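Local coordinates for protein 6-carboxyhexanoate--CoA ligase (Aquifex aeolicus, PDB 5TVA) that belongs to the BioW family of CoA ligases and carries adenosine monophosphate and coenzyme A bound to a single mixed alpha/beta chain, at residues E57-N62 / N170-V175; K95-I100 / V116-E121. All coordinates share one frame; numbering follows the deposited sequence.

Interaction 1 of 2, residues E57-N62 / N170-V175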
# COMPACT_ATOMS: atom_id res chain seq x y z
N GLU A 57 17.38 -3.51 -6.30
CA GLU A 57 17.01 -4.44 -7.35
C GLU A 57 15.95 -3.79 -8.23
O GLU A 57 15.08 -3.07 -7.75
CB GLU A 57 16.49 -5.78 -6.78
CG GLU A 57 16.56 -6.90 -7.83
CD GLU A 57 16.08 -8.25 -7.33
OE1 GLU A 57 15.65 -9.07 -8.18
OE2 GLU A 57 16.11 -8.48 -6.10
N VAL A 58 16.06 -4.06 -9.53
CA VAL A 58 15.10 -3.63 -10.54
C VAL A 58 14.20 -4.81 -10.86
O VAL A 58 14.69 -5.92 -11.08
CB VAL A 58 15.82 -3.11 -11.79
CG1 VAL A 58 14.81 -2.71 -12.88
CG2 VAL A 58 16.69 -1.94 -11.42
N VAL A 59 12.90 -4.58 -10.88
CA VAL A 59 11.91 -5.63 -11.11
C VAL A 59 10.90 -5.14 -12.15
O VAL A 59 10.56 -3.95 -12.19
CB VAL A 59 11.20 -6.01 -9.79
CG1 VAL A 59 10.24 -7.16 -10.02
CG2 VAL A 59 12.24 -6.41 -8.74
N LYS A 60 10.42 -6.06 -12.98
CA LYS A 60 9.48 -5.75 -14.06
C LYS A 60 8.04 -5.88 -13.57
O LYS A 60 7.61 -6.97 -13.17
CB LYS A 60 9.73 -6.69 -15.24
CG LYS A 60 8.86 -6.40 -16.47
CD LYS A 60 9.33 -5.17 -17.21
CE LYS A 60 8.44 -4.86 -18.43
NZ LYS A 60 8.83 -3.59 -19.11
N PHE A 61 7.29 -4.78 -13.62
CA PHE A 61 5.87 -4.84 -13.29
C PHE A 61 5.15 -5.78 -14.25
O PHE A 61 5.45 -5.82 -15.45
CB PHE A 61 5.25 -3.43 -13.35
CG PHE A 61 3.79 -3.40 -13.00
CD1 PHE A 61 3.38 -3.34 -11.67
CD2 PHE A 61 2.81 -3.43 -14.00
CE1 PHE A 61 2.04 -3.32 -11.33
CE2 PHE A 61 1.46 -3.40 -13.68
CZ PHE A 61 1.07 -3.35 -12.33
N ASN A 62 4.21 -6.57 -13.72
CA ASN A 62 3.56 -7.59 -14.54
C ASN A 62 2.20 -8.00 -13.99
O ASN A 62 1.76 -9.11 -14.29
CB ASN A 62 4.45 -8.83 -14.64
CG ASN A 62 4.65 -9.51 -13.29
OD1 ASN A 62 4.11 -9.06 -12.27
ND2 ASN A 62 5.40 -10.61 -13.28
N ASN A 170 5.10 -5.34 -2.25
CA ASN A 170 4.60 -6.32 -1.29
C ASN A 170 4.61 -7.72 -1.90
O ASN A 170 5.20 -8.65 -1.33
CB ASN A 170 3.18 -5.95 -0.84
CG ASN A 170 3.15 -4.68 -0.02
OD1 ASN A 170 4.18 -4.21 0.45
ND2 ASN A 170 1.95 -4.12 0.17
N LEU A 171 4.02 -7.88 -3.08
CA LEU A 171 3.99 -9.18 -3.74
C LEU A 171 5.40 -9.66 -4.09
O LEU A 171 5.69 -10.86 -3.99
CB LEU A 171 3.12 -9.13 -5.00
CG LEU A 171 1.67 -8.70 -4.75
CD1 LEU A 171 0.89 -8.66 -6.08
CD2 LEU A 171 1.01 -9.63 -3.73
N PHE A 172 6.28 -8.75 -4.51
CA PHE A 172 7.65 -9.17 -4.78
C PHE A 172 8.35 -9.64 -3.51
O PHE A 172 9.17 -10.57 -3.56
CB PHE A 172 8.42 -8.02 -5.43
CG PHE A 172 9.89 -8.27 -5.54
CD1 PHE A 172 10.41 -9.01 -6.59
CD2 PHE A 172 10.77 -7.76 -4.57
CE1 PHE A 172 11.79 -9.25 -6.68
CE2 PHE A 172 12.15 -8.01 -4.64
CZ PHE A 172 12.66 -8.74 -5.70
N CYS A 173 8.03 -9.03 -2.37
CA CYS A 173 8.64 -9.36 -1.10
C CYS A 173 8.08 -10.64 -0.47
O CYS A 173 8.62 -11.10 0.54
CB CYS A 173 8.47 -8.19 -0.14
SG CYS A 173 9.69 -6.91 -0.42
N GLY A 174 7.02 -11.22 -1.04
CA GLY A 174 6.49 -12.47 -0.54
C GLY A 174 5.14 -12.38 0.13
O GLY A 174 4.66 -13.39 0.64
N VAL A 175 4.52 -11.21 0.19
CA VAL A 175 3.13 -11.18 0.60
C VAL A 175 2.32 -11.92 -0.45
O VAL A 175 2.52 -11.72 -1.65
CB VAL A 175 2.66 -9.74 0.80
CG1 VAL A 175 1.13 -9.67 0.96
CG2 VAL A 175 3.38 -9.15 2.02

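Interaction 2 of 2, residues K95-I100 / V116-E121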
# COMPACT_ATOMS: atom_id res chain seq x y z
N LYS A 95 -12.31 -13.34 5.39
CA LYS A 95 -13.42 -12.62 6.03
C LYS A 95 -12.96 -11.90 7.30
O LYS A 95 -13.43 -10.79 7.58
CB LYS A 95 -14.58 -13.57 6.34
CG LYS A 95 -15.43 -13.92 5.11
CD LYS A 95 -16.18 -15.23 5.28
CE LYS A 95 -17.32 -15.11 6.28
NZ LYS A 95 -18.39 -14.19 5.81
N LYS A 96 -12.04 -12.51 8.06
CA LYS A 96 -11.58 -11.87 9.29
C LYS A 96 -10.75 -10.63 8.99
O LYS A 96 -10.84 -9.63 9.71
CB LYS A 96 -10.79 -12.86 10.15
CG LYS A 96 -10.19 -12.22 11.41
CD LYS A 96 -10.32 -13.11 12.64
CE LYS A 96 -11.65 -12.85 13.38
NZ LYS A 96 -11.56 -11.74 14.38
N ALA A 97 -9.95 -10.68 7.92
CA ALA A 97 -9.31 -9.47 7.41
C ALA A 97 -10.32 -8.35 7.20
O ALA A 97 -10.20 -7.27 7.78
CB ALA A 97 -8.57 -9.78 6.11
N VAL A 98 -11.34 -8.60 6.36
CA VAL A 98 -12.38 -7.59 6.10
C VAL A 98 -13.00 -7.11 7.40
O VAL A 98 -13.19 -5.91 7.63
CB VAL A 98 -13.45 -8.14 5.14
CG1 VAL A 98 -14.65 -7.21 5.10
CG2 VAL A 98 -12.90 -8.32 3.72
N GLU A 99 -13.31 -8.06 8.30
CA GLU A 99 -13.89 -7.72 9.59
C GLU A 99 -12.99 -6.78 10.38
O GLU A 99 -13.48 -5.84 11.03
CB GLU A 99 -14.16 -9.01 10.37
CG GLU A 99 -14.82 -8.81 11.74
CD GLU A 99 -14.91 -10.09 12.57
OE1 GLU A 99 -14.42 -11.16 12.12
OE2 GLU A 99 -15.48 -10.02 13.69
N ILE A 100 -11.67 -7.00 10.34
CA ILE A 100 -10.76 -6.21 11.17
C ILE A 100 -10.69 -4.77 10.67
O ILE A 100 -10.67 -3.83 11.47
CB ILE A 100 -9.36 -6.86 11.21
CG1 ILE A 100 -9.39 -8.18 12.00
CG2 ILE A 100 -8.36 -5.92 11.86
CD1 ILE A 100 -8.04 -8.89 12.09
N VAL A 116 -1.62 -4.59 8.75
CA VAL A 116 -1.72 -5.87 9.45
C VAL A 116 -0.96 -6.94 8.68
O VAL A 116 -1.06 -7.03 7.45
CB VAL A 116 -3.20 -6.28 9.60
CG1 VAL A 116 -3.33 -7.73 10.13
CG2 VAL A 116 -3.98 -5.30 10.49
N LEU A 117 -0.21 -7.78 9.41
CA LEU A 117 0.40 -9.00 8.86
C LEU A 117 -0.43 -10.18 9.34
O LEU A 117 -0.36 -10.58 10.51
CB LEU A 117 1.86 -9.14 9.30
CG LEU A 117 2.81 -8.08 8.74
CD1 LEU A 117 4.15 -8.15 9.40
CD2 LEU A 117 2.97 -8.23 7.25
N MET A 118 -1.23 -10.74 8.44
CA MET A 118 -2.14 -11.82 8.79
C MET A 118 -1.61 -13.17 8.32
O MET A 118 -1.29 -13.35 7.14
CB MET A 118 -3.53 -11.58 8.19
CG MET A 118 -4.46 -12.77 8.31
SD MET A 118 -6.20 -12.35 8.14
CE MET A 118 -6.42 -11.30 9.57
N ASP A 119 -1.52 -14.12 9.27
CA ASP A 119 -1.24 -15.52 8.97
C ASP A 119 -2.25 -16.09 7.97
O ASP A 119 -3.43 -16.22 8.31
CB ASP A 119 -1.27 -16.32 10.28
CG ASP A 119 -0.60 -17.68 10.17
OD1 ASP A 119 -0.79 -18.37 9.15
OD2 ASP A 119 0.13 -18.06 11.13
N ILE A 120 -1.82 -16.45 6.74
CA ILE A 120 -2.75 -16.97 5.73
C ILE A 120 -3.53 -18.15 6.26
O ILE A 120 -4.71 -18.34 5.92
CB ILE A 120 -2.01 -17.41 4.45
CG1 ILE A 120 -0.74 -18.19 4.80
CG2 ILE A 120 -1.94 -16.30 3.38
CD1 ILE A 120 0.04 -18.61 3.60
N GLU A 121 -2.87 -19.00 7.06
CA GLU A 121 -3.46 -20.26 7.47
C GLU A 121 -4.45 -20.08 8.61
O GLU A 121 -5.46 -20.78 8.65
CB GLU A 121 -2.36 -21.24 7.87
CG GLU A 121 -1.41 -21.59 6.73
CD GLU A 121 -0.24 -22.48 7.17
OE1 GLU A 121 0.35 -22.23 8.25
OE2 GLU A 121 0.09 -23.44 6.44

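Interaction 1 of 2, residues E57-N62 / N170-V175
The F172 ring carries this contact, taking V59 over one face and E57 at its edge. V59 CG2 sits 3.5 Å from F172 CE1, displaced toward the ring's rim. It makes a CH-pi contact, with V59 CG2 3.9 Å from the centroid of the F172 ring and 25° off the ring normal. The other methyl, V59 CG1, adds a looser touch at F172 CD1. E57 arrives differently: its extended chain brings OE2 to 3.5 Å from F172 CZ, near the ring plane, with carboxylate and ring planes almost perpendicular at 81°. An acidic oxygen beside ring hydrogens is electrostatically reasonable, but the main partner of OE2 is K234 NZ, in a salt bridge. E57 and V59 can share one ring because alternate strand residues put their side chains on the same side. On the helix, F172 holds CG anti to its own N (chi1 170°), and the ring reaches out to the strand. Just beyond it the helix ends in a Schellman motif at G174, with V175 N bonded to N170 O at 3.1 Å and G174 N to L171 O at 3.3 Å. C173, in that last turn, is disulfide-bonded to C230. Helix 158-173 thus packs beside strand 57-60, an outer strand of the parallel sheet whose middle strand, 236-239, supplies V236 to touch both V59 and F172.

Interaction 2 of 2, residues K95-I100 / V116-E121
I100 and K96, which both touch M118, are joined by the bond I100 N to K96 O, 2.8 Å long; the same N-H also makes a weak second bond to A97 O. This is helix-on-sheet packing: helix 91-102 lies against strand 116-119, an outermost strand of the mixed sheet, running nearly antiparallel to it at 155° with the segment axes 10.4 Å apart. No hydrogen bond crosses, and M118 does most of the bridging. Its chain runs extended from the strand through chi2 and then turns about the CG-SD bond (chi3 -64°), which lays the terminal methyl against the helix. There M118 CE meets I100 CD1 at 3.8 Å and the backbone A97 N at 3.9 Å, while A97 CB rests on SD. K96 adds its CG; beyond it the chain leads away, and K96 NZ forms a long salt bridge with E99 OE1. F218 of strand 214-219 also touches both A97 and M118, so helix and edge strand share a neighbour in the sheet. The strand then gives way to an Asx turn, in which E121 N donates to D119 OD1 over 3.0 Å, approaching on the anti side of the carboxylate.

How the interactions relate
Interaction 2 is nested within the loop that interaction 1 closes: the chain passes 57-62, then 95-100 and 116-121, and returns at 170-175. Their centres lie 22 Å apart, and although the nearest atoms come within about 5 Å, the two do not touch. Each sets a helix against an outermost strand, but of different sheets, the parallel one for interaction 1 and the mixed one for interaction 2. Both have a segment neighbouring the AMP site: N170, outside the contact of interaction 1, bonds to T136 of that pocket, while V116 and M118 pair through their backbones with Y217, another pocket residue. The I100 side chain lies about 10 Å from AMP, that of F172 about 14 Å.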